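Local coordinates for protein ultraspiracle (Drosophila melanogaster, PDB 1HG4) that is a Drosophila nuclear hormone receptor and transcription factor, whose ligand-binding domain holds a phospholipid and is locked in an inactive conformation, at residues A[27-33]-A[56-61]; A[51-55]-A[137-143]; A[64-68]-A[265-271]; A[90-95]-A[236-240]. All coordinates share one frame; numbering follows the deposited sequence.

Contact 1: A[27-33]-A[56-61]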
# COMPACT_ATOMS: atom_id res chain seq x y z
N ASP A 27 18.88 -21.47 -26.94
CA ASP A 27 17.71 -22.05 -27.58
C ASP A 27 16.68 -22.66 -26.62
O ASP A 27 15.71 -23.29 -27.06
CB ASP A 27 18.15 -23.11 -28.60
CG ASP A 27 18.80 -22.50 -29.82
OD1 ASP A 27 18.15 -21.63 -30.45
OD2 ASP A 27 19.94 -22.89 -30.15
N ARG A 28 16.89 -22.49 -25.32
CA ARG A 28 15.95 -23.03 -24.33
C ARG A 28 14.57 -22.43 -24.57
O ARG A 28 14.44 -21.27 -24.95
CB ARG A 28 16.46 -22.73 -22.91
CG ARG A 28 17.66 -23.55 -22.49
CD ARG A 28 18.60 -22.75 -21.59
NE ARG A 28 19.69 -23.54 -21.04
CZ ARG A 28 19.54 -24.48 -20.10
NH1 ARG A 28 18.34 -24.74 -19.61
NH2 ARG A 28 20.60 -25.15 -19.65
N ALA A 29 13.53 -23.21 -24.32
CA ALA A 29 12.17 -22.74 -24.55
C ALA A 29 11.16 -23.36 -23.62
O ALA A 29 11.32 -24.49 -23.16
CB ALA A 29 11.77 -23.03 -26.00
N LEU A 30 10.11 -22.60 -23.35
CA LEU A 30 8.99 -23.04 -22.52
C LEU A 30 7.97 -23.47 -23.59
O LEU A 30 7.38 -22.62 -24.27
CB LEU A 30 8.46 -21.85 -21.69
CG LEU A 30 7.29 -21.97 -20.72
CD1 LEU A 30 6.51 -23.24 -20.96
CD2 LEU A 30 7.81 -21.92 -19.30
N THR A 31 7.78 -24.77 -23.74
CA THR A 31 6.86 -25.27 -24.76
C THR A 31 5.38 -25.20 -24.36
O THR A 31 4.81 -26.18 -23.88
CB THR A 31 7.22 -26.72 -25.15
OG1 THR A 31 7.06 -27.56 -24.01
CG2 THR A 31 8.66 -26.81 -25.61
N PHE A 32 4.76 -24.04 -24.55
CA PHE A 32 3.36 -23.87 -24.25
C PHE A 32 2.54 -23.99 -25.55
O PHE A 32 1.45 -24.57 -25.57
CB PHE A 32 3.11 -22.50 -23.60
CG PHE A 32 1.67 -22.27 -23.21
CD1 PHE A 32 0.99 -23.22 -22.46
CD2 PHE A 32 1.01 -21.12 -23.59
CE1 PHE A 32 -0.34 -23.02 -22.10
CE2 PHE A 32 -0.32 -20.91 -23.23
CZ PHE A 32 -1.00 -21.86 -22.49
N LEU A 33 3.06 -23.41 -26.62
CA LEU A 33 2.37 -23.46 -27.90
C LEU A 33 2.92 -24.62 -28.71
O LEU A 33 4.08 -25.00 -28.57
CB LEU A 33 2.58 -22.16 -28.69
CG LEU A 33 1.79 -20.91 -28.29
CD1 LEU A 33 2.00 -20.61 -26.84
CD2 LEU A 33 2.23 -19.75 -29.14
N VAL A 56 7.72 -18.18 -30.15
CA VAL A 56 7.05 -17.75 -28.94
C VAL A 56 7.51 -18.54 -27.72
O VAL A 56 7.71 -17.96 -26.66
CB VAL A 56 5.52 -17.87 -29.09
CG1 VAL A 56 4.83 -17.42 -27.82
CG2 VAL A 56 5.06 -17.02 -30.25
N ASN A 57 7.70 -19.86 -27.86
CA ASN A 57 8.13 -20.67 -26.72
C ASN A 57 9.52 -20.25 -26.21
O ASN A 57 9.81 -20.40 -25.02
CB ASN A 57 8.13 -22.17 -27.07
CG ASN A 57 6.71 -22.74 -27.24
OD1 ASN A 57 5.76 -22.30 -26.60
ND2 ASN A 57 6.58 -23.75 -28.10
N LYS A 58 10.36 -19.74 -27.10
CA LYS A 58 11.69 -19.28 -26.70
C LYS A 58 11.59 -17.93 -25.99
O LYS A 58 12.30 -17.66 -25.03
CB LYS A 58 12.62 -19.17 -27.92
CG LYS A 58 12.98 -20.50 -28.53
CD LYS A 58 14.02 -20.38 -29.65
CE LYS A 58 14.33 -21.75 -30.25
NZ LYS A 58 15.40 -21.74 -31.30
N GLN A 59 10.69 -17.08 -26.47
CA GLN A 59 10.51 -15.77 -25.85
C GLN A 59 9.88 -15.94 -24.48
O GLN A 59 10.12 -15.13 -23.58
CB GLN A 59 9.64 -14.88 -26.74
CG GLN A 59 10.32 -14.53 -28.06
CD GLN A 59 9.55 -13.52 -28.88
OE1 GLN A 59 8.43 -13.12 -28.52
NE2 GLN A 59 10.13 -13.10 -29.99
N LEU A 60 9.08 -17.00 -24.31
CA LEU A 60 8.44 -17.28 -23.03
C LEU A 60 9.50 -17.68 -22.01
O LEU A 60 9.49 -17.21 -20.87
CB LEU A 60 7.42 -18.40 -23.17
CG LEU A 60 5.97 -18.00 -23.47
CD1 LEU A 60 5.13 -19.26 -23.66
CD2 LEU A 60 5.41 -17.16 -22.32
N PHE A 61 10.42 -18.56 -22.43
CA PHE A 61 11.49 -19.01 -21.56
C PHE A 61 12.28 -17.79 -21.09
O PHE A 61 12.57 -17.64 -19.91
CB PHE A 61 12.43 -19.96 -22.29
CG PHE A 61 13.47 -20.59 -21.41
CD1 PHE A 61 14.69 -19.96 -21.19
CD2 PHE A 61 13.21 -21.79 -20.74
CE1 PHE A 61 15.64 -20.51 -20.32
CE2 PHE A 61 14.15 -22.35 -19.87
CZ PHE A 61 15.37 -21.71 -19.66
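With CG anti to its carbonyl carbon (chi1 -70°), Asn-57 lays its amide against the backbone of loop 27-33; one helical turn on, Phe-61 has CG anti to the backbone N (chi1 -173°) and offers a ring face to Arg-28. The amide is held on both of its branches. Asn-57 ND2 donates to Leu-33 O at 2.8 Å, almost straight at 177° and within the amide plane. Asn-57 OD1 takes Leu-33 N on a lone pair in the carbonyl plane at 2.9 Å, and Phe-32 N, also at 2.9 Å, from well above that plane. The main-chain Asn-57 O receives Leu-30 N at 2.8 Å on the face opposite its own helical donor, Phe-61 N. Arg-28 CB sits over the centre of the Phe-61 ring, a CH-pi contact 3.5 Å from the centroid. Further out, extended Lys-58 runs alongside Asp-27, its NZ making a salt bridge to OD1 at 2.9 Å. Leu-30 and Phe-32 also pack on helix 258-266. The side chain of Asn-57 alone bonds three consecutive peptide groups of an irregular chain, through Phe-32 N, Leu-33 N and Leu-33 O, and these bonds on both amide branches fix its rotation.

Contact 2: A[51-55]-A[137-143]. With LPP (2-(hexadecanoyloxy)-1-[(phosphonooxy)methyl]ethyl hexadecanoate), chain G.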
# COMPACT_ATOMS: atom_id res chain seq x y z
N ALA A 51 6.52 -23.21 -36.52
CA ALA A 51 7.72 -22.37 -36.50
C ALA A 51 7.40 -21.16 -35.62
O ALA A 51 8.24 -20.71 -34.83
CB ALA A 51 8.09 -21.93 -37.92
N LEU A 52 6.18 -20.64 -35.76
CA LEU A 52 5.72 -19.50 -34.97
C LEU A 52 5.69 -19.91 -33.51
O LEU A 52 6.04 -19.13 -32.64
CB LEU A 52 4.32 -19.06 -35.41
CG LEU A 52 3.67 -17.98 -34.53
CD1 LEU A 52 4.52 -16.73 -34.54
CD2 LEU A 52 2.28 -17.66 -35.04
N CYS A 53 5.28 -21.16 -33.27
CA CYS A 53 5.20 -21.70 -31.92
C CYS A 53 6.59 -21.75 -31.27
O CYS A 53 6.76 -21.35 -30.12
CB CYS A 53 4.59 -23.11 -31.93
SG CYS A 53 2.80 -23.23 -32.23
N GLN A 54 7.58 -22.22 -32.01
CA GLN A 54 8.93 -22.31 -31.47
C GLN A 54 9.48 -20.93 -31.08
O GLN A 54 10.16 -20.80 -30.07
CB GLN A 54 9.87 -22.98 -32.47
CG GLN A 54 11.04 -23.70 -31.81
CD GLN A 54 11.94 -24.43 -32.80
OE1 GLN A 54 11.47 -25.11 -33.72
NE2 GLN A 54 13.26 -24.31 -32.60
N VAL A 55 9.19 -19.92 -31.90
CA VAL A 55 9.63 -18.56 -31.61
C VAL A 55 9.04 -18.07 -30.28
O VAL A 55 9.76 -17.62 -29.39
CB VAL A 55 9.21 -17.59 -32.73
CG1 VAL A 55 9.33 -16.14 -32.25
CG2 VAL A 55 10.09 -17.79 -33.96
N LEU A 137 8.56 -10.18 -35.15
CA LEU A 137 8.53 -10.88 -33.87
C LEU A 137 9.93 -10.82 -33.29
O LEU A 137 10.13 -10.88 -32.08
CB LEU A 137 8.12 -12.35 -34.06
CG LEU A 137 6.62 -12.68 -34.07
CD1 LEU A 137 5.94 -12.05 -35.27
CD2 LEU A 137 6.45 -14.18 -34.10
N ASN A 138 10.90 -10.69 -34.20
CA ASN A 138 12.33 -10.61 -33.88
C ASN A 138 12.88 -9.59 -34.85
O ASN A 138 12.14 -8.78 -35.40
CB ASN A 138 13.03 -11.92 -34.24
CG ASN A 138 12.79 -13.02 -33.24
OD1 ASN A 138 13.00 -14.19 -33.54
ND2 ASN A 138 12.36 -12.64 -32.04
N GLN A 139 14.18 -9.70 -35.12
CA GLN A 139 14.82 -8.81 -36.08
C GLN A 139 14.92 -9.56 -37.42
O GLN A 139 15.12 -8.94 -38.46
CB GLN A 139 16.22 -8.42 -35.60
N SER A 140 14.75 -10.88 -37.37
CA SER A 140 14.86 -11.73 -38.57
C SER A 140 13.71 -12.73 -38.80
O SER A 140 13.88 -13.73 -39.49
CB SER A 140 16.16 -12.51 -38.48
OG SER A 140 16.18 -13.20 -37.24
N PHE A 141 12.55 -12.46 -38.23
CA PHE A 141 11.38 -13.32 -38.40
C PHE A 141 10.21 -12.35 -38.47
O PHE A 141 9.98 -11.60 -37.53
CB PHE A 141 11.21 -14.26 -37.20
CG PHE A 141 10.15 -15.31 -37.41
CD1 PHE A 141 10.46 -16.50 -38.07
CD2 PHE A 141 8.84 -15.10 -36.99
CE1 PHE A 141 9.48 -17.46 -38.30
CE2 PHE A 141 7.85 -16.06 -37.22
CZ PHE A 141 8.17 -17.24 -37.87
N SER A 142 9.49 -12.34 -39.58
CA SER A 142 8.40 -11.39 -39.73
C SER A 142 7.34 -11.84 -40.71
O SER A 142 7.57 -12.73 -41.51
CB SER A 142 8.96 -10.05 -40.20
OG SER A 142 9.77 -10.25 -41.34
N TYR A 143 6.17 -11.20 -40.63
CA TYR A 143 5.08 -11.54 -41.52
C TYR A 143 4.61 -10.37 -42.35
O TYR A 143 4.56 -9.23 -41.88
CB TYR A 143 3.88 -12.05 -40.72
CG TYR A 143 4.13 -13.36 -40.02
CD1 TYR A 143 4.43 -14.51 -40.74
CD2 TYR A 143 4.10 -13.44 -38.64
CE1 TYR A 143 4.70 -15.72 -40.10
CE2 TYR A 143 4.36 -14.63 -37.98
CZ TYR A 143 4.67 -15.77 -38.72
OH TYR A 143 4.98 -16.94 -38.06
P1 LPP G . -7.47 -21.85 -45.41
O2 LPP G . -7.37 -20.55 -46.37
O3 LPP G . -7.61 -23.11 -46.42
O4 LPP G . -8.78 -21.73 -44.29
O5 LPP G . -6.02 -22.03 -44.67
C6 LPP G . -5.25 -20.86 -44.48
C7 LPP G . -4.21 -21.08 -43.39
C8 LPP G . -3.01 -20.18 -43.66
O9 LPP G . -4.78 -20.72 -42.14
O27 LPP G . -2.13 -20.18 -42.57
C11 LPP G . -4.64 -21.68 -41.17
O10 LPP G . -4.45 -22.88 -41.36
C12 LPP G . -4.77 -21.04 -39.80
C13 LPP G . -3.37 -20.72 -39.27
C14 LPP G . -3.37 -20.70 -37.75
C15 LPP G . -3.15 -19.28 -37.29
C16 LPP G . -2.27 -19.28 -36.06
C17 LPP G . -1.77 -17.87 -35.81
C18 LPP G . -1.79 -17.58 -34.32
C19 LPP G . -2.80 -16.48 -34.04
C20 LPP G . -2.06 -15.23 -33.60
C21 LPP G . -2.55 -14.78 -32.22
C22 LPP G . -1.82 -15.55 -31.13
C23 LPP G . -0.65 -14.74 -30.59
C24 LPP G . 0.21 -15.65 -29.74
C25 LPP G . 1.37 -14.87 -29.13
C26 LPP G . 1.05 -14.52 -27.67
C29 LPP G . -0.99 -19.50 -42.84
O28 LPP G . -0.81 -18.75 -43.79
C30 LPP G . 0.03 -19.83 -41.76
C31 LPP G . 0.99 -18.65 -41.56
C32 LPP G . 0.77 -18.03 -40.18
C33 LPP G . 0.45 -16.54 -40.34
C34 LPP G . 0.29 -15.90 -38.97
C35 LPP G . 0.16 -14.39 -39.11
C36 LPP G . 0.69 -13.70 -37.86
C37 LPP G . -0.47 -13.12 -37.06
C38 LPP G . -0.04 -11.83 -36.38
C39 LPP G . 0.06 -12.04 -34.87
C40 LPP G . 1.53 -12.20 -34.49
C41 LPP G . 1.71 -11.93 -33.01
C42 LPP G . 2.81 -12.84 -32.50
C43 LPP G . 3.33 -12.32 -31.17
C44 LPP G . 4.58 -13.11 -30.76
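Beside the phospholipid pocket, to which Leu-137 and Tyr-143 belong, Leu-52 and Val-55 of helix 46-68 meet the turn and following strand of the two-stranded hairpin. Leu-52, its CG anti to the backbone N (chi1 173°), brings the end of its side chain, CD1, up to Leu-137 CD2 at 3.2 Å. This is tight for two methyls, and the side chains cross at about a right angle. Leu-52 CD1 also lies near the edge of the Tyr-143 ring, 4.0 Å from CE2, while Leu-52 CB touches Tyr-143 OH at 3.5 Å. Val-55 divides its branches: CG1 reaches Leu-137 CD2 at 3.9 Å, and CG2 stands over the centre of the Phe-141 ring in a CH-pi contact 4.1 Å from the centroid. One of the two acyl chains lies against Tyr-143 and Leu-137: lipid C36 comes to 3.5 Å from Tyr-143 CD2, and terminal C44 rests 3.9 Å from Leu-137 CG. The contact is largely apolar, as suits the border of a fatty acyl tail. The turn is closed by Leu-137 N bonding to Phe-141 O, strand 142-144 pairs with strand 134-136 through Tyr-143 and Leu-135, and Gln-59, farther along helix 46-68, bonds through NE2 to Leu-137 O.

Contact 3: A[64-68]-A[265-271]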
# COMPACT_ATOMS: atom_id res chain seq x y z
N VAL A 64 10.57 -15.58 -18.45
CA VAL A 64 10.67 -16.10 -17.09
C VAL A 64 12.00 -15.70 -16.47
O VAL A 64 12.04 -15.25 -15.32
CB VAL A 64 10.51 -17.65 -17.08
CG1 VAL A 64 10.83 -18.20 -15.70
CG2 VAL A 64 9.10 -18.02 -17.48
N GLU A 65 13.10 -15.83 -17.22
CA GLU A 65 14.41 -15.47 -16.71
C GLU A 65 14.51 -13.96 -16.53
O GLU A 65 15.22 -13.47 -15.66
CB GLU A 65 15.51 -15.96 -17.63
CG GLU A 65 15.60 -17.49 -17.72
CD GLU A 65 15.61 -18.18 -16.36
OE1 GLU A 65 16.35 -17.74 -15.45
OE2 GLU A 65 14.89 -19.17 -16.20
N TYR A 66 13.77 -13.24 -17.37
CA TYR A 66 13.73 -11.78 -17.28
C TYR A 66 13.13 -11.37 -15.93
O TYR A 66 13.73 -10.58 -15.20
CB TYR A 66 12.88 -11.23 -18.43
CG TYR A 66 12.21 -9.90 -18.16
CD1 TYR A 66 12.95 -8.72 -18.07
CD2 TYR A 66 10.82 -9.83 -18.02
CE1 TYR A 66 12.32 -7.49 -17.86
CE2 TYR A 66 10.18 -8.60 -17.81
CZ TYR A 66 10.93 -7.44 -17.73
OH TYR A 66 10.26 -6.25 -17.57
N ALA A 67 11.95 -11.92 -15.61
CA ALA A 67 11.28 -11.62 -14.35
C ALA A 67 12.14 -12.07 -13.17
O ALA A 67 12.17 -11.43 -12.13
CB ALA A 67 9.92 -12.32 -14.30
N ARG A 68 12.85 -13.17 -13.35
CA ARG A 68 13.69 -13.68 -12.29
C ARG A 68 14.76 -12.68 -11.86
O ARG A 68 15.15 -12.63 -10.69
CB ARG A 68 14.34 -14.99 -12.73
CG ARG A 68 15.46 -15.43 -11.82
CD ARG A 68 15.31 -16.86 -11.40
NE ARG A 68 15.44 -17.81 -12.50
CZ ARG A 68 15.08 -19.08 -12.39
NH1 ARG A 68 14.58 -19.51 -11.24
NH2 ARG A 68 15.20 -19.91 -13.42
N GLN A 265 9.87 -23.81 -14.24
CA GLN A 265 11.10 -23.12 -14.64
C GLN A 265 11.60 -22.29 -13.47
O GLN A 265 12.81 -22.23 -13.22
CB GLN A 265 10.87 -22.22 -15.86
CG GLN A 265 12.19 -21.74 -16.48
CD GLN A 265 12.00 -20.89 -17.73
OE1 GLN A 265 11.10 -21.14 -18.53
NE2 GLN A 265 12.86 -19.90 -17.91
N LEU A 266 10.69 -21.66 -12.74
CA LEU A 266 11.08 -20.84 -11.60
C LEU A 266 11.78 -21.68 -10.53
O LEU A 266 12.81 -21.27 -10.00
CB LEU A 266 9.87 -20.12 -11.00
CG LEU A 266 9.40 -18.91 -11.80
CD1 LEU A 266 8.08 -18.39 -11.26
CD2 LEU A 266 10.46 -17.84 -11.77
N GLU A 267 11.23 -22.85 -10.23
CA GLU A 267 11.80 -23.73 -9.21
C GLU A 267 13.11 -24.34 -9.66
O GLU A 267 13.78 -25.03 -8.91
CB GLU A 267 10.83 -24.85 -8.85
CG GLU A 267 9.58 -24.38 -8.12
CD GLU A 267 8.61 -25.52 -7.82
OE1 GLU A 267 8.20 -26.22 -8.76
OE2 GLU A 267 8.25 -25.70 -6.63
N ALA A 268 13.49 -24.06 -10.90
CA ALA A 268 14.73 -24.59 -11.43
C ALA A 268 15.78 -23.48 -11.50
O ALA A 268 15.44 -22.30 -11.51
CB ALA A 268 14.50 -25.16 -12.81
N PRO A 269 17.06 -23.86 -11.55
CA PRO A 269 18.12 -22.85 -11.61
C PRO A 269 18.10 -22.16 -12.96
O PRO A 269 17.49 -22.65 -13.91
CB PRO A 269 19.39 -23.68 -11.43
CG PRO A 269 19.04 -24.94 -12.15
CD PRO A 269 17.63 -25.22 -11.65
N PRO A 270 18.76 -21.01 -13.07
CA PRO A 270 18.76 -20.32 -14.36
C PRO A 270 19.76 -20.99 -15.32
O PRO A 270 20.61 -21.77 -14.90
CB PRO A 270 19.16 -18.90 -13.99
CG PRO A 270 20.04 -19.10 -12.78
CD PRO A 270 19.28 -20.14 -12.00
N PRO A 271 19.64 -20.71 -16.62
CA PRO A 271 20.59 -21.33 -17.54
C PRO A 271 21.97 -20.69 -17.34
O PRO A 271 22.12 -19.76 -16.55
CB PRO A 271 19.99 -21.03 -18.91
CG PRO A 271 19.26 -19.75 -18.69
CD PRO A 271 18.59 -19.98 -17.36
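Arg-68 brings its guanidinium edge to carbonyls at the end of helix 258-266 and just beyond it. Arg-68 NH1 lies 2.8 Å from Leu-266 O and 2.9 Å from Ala-268 O, both weak bonds, and NH2 adds further weak bonds to Ala-268 O and Gln-265 O. A positive group here would suit the partial negative charge of a helix C-terminus. Pro-270 CD lies over one guanidinium face, toward its rim. The arginine is itself positioned by Glu-65, which it grips side-on: Arg-68 NE reaches Glu-65 OE1 at 3.1 Å in the guanidinium plane, and NH2 reaches OE2 at 2.9 Å on the syn lone pair. The anti lone pair of Glu-65 OE2 receives Gln-265 NE2 at 2.8 Å and 170°; Gln-265, CG anti to the backbone N (chi1 -167°) and extended beyond, carries its amide there. Helix 258-266 is probably the activation helix, which is mobile in nuclear receptors. Here its C-terminal end is fastened to the end of helix 46-68, consistent with the inactive state. Val-64 CB lies 3.4 Å from Gln-265 NE2, while Val-64 CG1 meets Leu-266 CD2 at 4.0 Å. Beyond this shell, Gln-265 NE2 also bonds to Phe-61 O, and Leu-266 packs on Leu-78 and Gln-81 of helix 78-100.

Contact 4: A[90-95]-A[236-240]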
# COMPACT_ATOMS: atom_id res chain seq x y z
N ILE A 90 1.39 -12.38 -22.46
CA ILE A 90 0.97 -11.94 -23.79
C ILE A 90 1.25 -10.45 -24.01
O ILE A 90 1.75 -10.07 -25.07
CB ILE A 90 -0.55 -12.20 -24.03
CG1 ILE A 90 -0.82 -13.70 -23.96
CG2 ILE A 90 -0.97 -11.68 -25.39
CD1 ILE A 90 -2.27 -14.05 -24.07
N GLU A 91 0.96 -9.60 -23.02
CA GLU A 91 1.21 -8.17 -23.17
C GLU A 91 2.69 -7.87 -23.31
O GLU A 91 3.08 -6.93 -24.01
CB GLU A 91 0.65 -7.40 -21.98
CG GLU A 91 -0.87 -7.44 -21.87
CD GLU A 91 -1.38 -6.64 -20.70
OE1 GLU A 91 -1.33 -5.40 -20.74
OE2 GLU A 91 -1.84 -7.26 -19.72
N LEU A 92 3.53 -8.64 -22.64
CA LEU A 92 4.97 -8.43 -22.72
C LEU A 92 5.46 -8.81 -24.11
O LEU A 92 6.27 -8.08 -24.70
CB LEU A 92 5.71 -9.24 -21.65
CG LEU A 92 5.49 -8.78 -20.20
CD1 LEU A 92 6.15 -9.76 -19.23
CD2 LEU A 92 6.04 -7.37 -19.98
N LEU A 93 4.97 -9.93 -24.64
CA LEU A 93 5.38 -10.36 -25.98
C LEU A 93 4.93 -9.36 -27.05
O LEU A 93 5.73 -8.95 -27.88
CB LEU A 93 4.83 -11.75 -26.32
CG LEU A 93 5.34 -12.90 -25.45
CD1 LEU A 93 4.98 -14.23 -26.09
CD2 LEU A 93 6.83 -12.80 -25.30
N ILE A 94 3.67 -8.96 -27.00
CA ILE A 94 3.13 -8.02 -27.97
C ILE A 94 3.79 -6.66 -27.92
O ILE A 94 3.88 -5.98 -28.94
CB ILE A 94 1.60 -7.86 -27.80
CG1 ILE A 94 0.92 -9.18 -28.17
CG2 ILE A 94 1.07 -6.74 -28.69
CD1 ILE A 94 -0.58 -9.16 -27.98
N ALA A 95 4.26 -6.25 -26.74
CA ALA A 95 4.94 -4.96 -26.61
C ALA A 95 6.26 -5.05 -27.38
O ALA A 95 6.69 -4.10 -28.04
CB ALA A 95 5.22 -4.63 -25.13
N LEU A 236 -2.79 -1.99 -25.30
CA LEU A 236 -1.98 -3.20 -25.27
C LEU A 236 -2.79 -4.33 -24.65
O LEU A 236 -2.82 -5.45 -25.16
CB LEU A 236 -0.70 -2.97 -24.46
CG LEU A 236 0.60 -3.49 -25.07
CD1 LEU A 236 1.72 -3.37 -24.03
CD2 LEU A 236 0.45 -4.93 -25.52
N ARG A 237 -3.47 -4.03 -23.54
CA ARG A 237 -4.28 -5.03 -22.86
C ARG A 237 -5.42 -5.55 -23.73
O ARG A 237 -5.67 -6.75 -23.80
CB ARG A 237 -4.87 -4.47 -21.56
CG ARG A 237 -5.63 -5.52 -20.77
CD ARG A 237 -6.24 -4.98 -19.50
NE ARG A 237 -7.03 -6.02 -18.83
CZ ARG A 237 -7.80 -5.82 -17.76
NH1 ARG A 237 -7.89 -4.61 -17.22
NH2 ARG A 237 -8.48 -6.83 -17.23
N SER A 238 -6.13 -4.63 -24.38
CA SER A 238 -7.23 -5.02 -25.23
C SER A 238 -6.80 -5.95 -26.37
O SER A 238 -7.41 -6.97 -26.61
CB SER A 238 -7.90 -3.78 -25.82
OG SER A 238 -9.07 -4.15 -26.53
N ILE A 239 -5.73 -5.57 -27.07
CA ILE A 239 -5.21 -6.38 -28.18
C ILE A 239 -4.75 -7.73 -27.65
O ILE A 239 -5.01 -8.77 -28.24
CB ILE A 239 -4.02 -5.66 -28.86
CG1 ILE A 239 -4.50 -4.36 -29.51
CG2 ILE A 239 -3.39 -6.58 -29.89
CD1 ILE A 239 -3.40 -3.54 -30.12
N SER A 240 -4.07 -7.69 -26.51
CA SER A 240 -3.55 -8.87 -25.86
C SER A 240 -4.67 -9.87 -25.51
O SER A 240 -4.48 -11.09 -25.60
CB SER A 240 -2.77 -8.43 -24.62
OG SER A 240 -2.42 -9.52 -23.79
O HOH W 1 -0.88 -10.51 -21.28
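Ile-90 opens the contact by pressing its CG2 branch to 3.1 Å from Ser-240 OG, deep in the alpha-helical sandwich of the nuclear receptor ligand-binding domain. Here helix 78-100 meets helix 225-250 at 106°, the local axes passing 9.2 Å apart. Ile-90 also lies close to the bound phospholipid, so the crossing abuts the pocket. Glu-91 follows, its CG 3.2 Å from Ser-240 OG and its OE1 beside CA and CB of Arg-237. Glu-91 OE2 and Arg-237 NE stay 5.4 Å apart, so the opposite charges are near but do not touch. The helix is kinked here, and Glu-91 N lacks a bond to the preceding turn. Farther on, Ile-94 slides past Leu-236 in the opposite direction, CG2 to CD2 at 3.7 Å. Its CG1 is anti to the carbonyl carbon (chi1 -67°), which carries CD1 against Ser-240 CA. Ala-95 finishes the run with CB 3.9 Å from CD1 of Leu-236, whose two methyls both lie close to Glu-91 O. Ile-185 of helix 175-186 packs on Glu-91 and Leu-236, and Ile-239 leans on helix 154-171. At the kink a water joins the helices: it accepts from Glu-91 N at 2.7 Å and lies 3.1 Å from Ser-240 OG.

From the N terminus, the first loop closes at contact 1, where the chain after helix 11-24 folds back on helix 46-68. Contact 2 starts inside that span, at 51-55, and ends at the hairpin, so the two cross. Contact 3 opens farther along helix 46-68 and returns only at the C-terminal helix 258-266; it follows contact 1 in series but crosses contact 2. Contact 4, between helices 78-100 and 225-250, falls wholly within the span of contact 3 and crosses contact 2 as well. Helix 46-68 therefore carries three of the four, side by side, linking the early loop, the pocket hairpin and the C-terminal helix, while Val-56 and Gln-59 touch Leu-93 and connect it to contact 4.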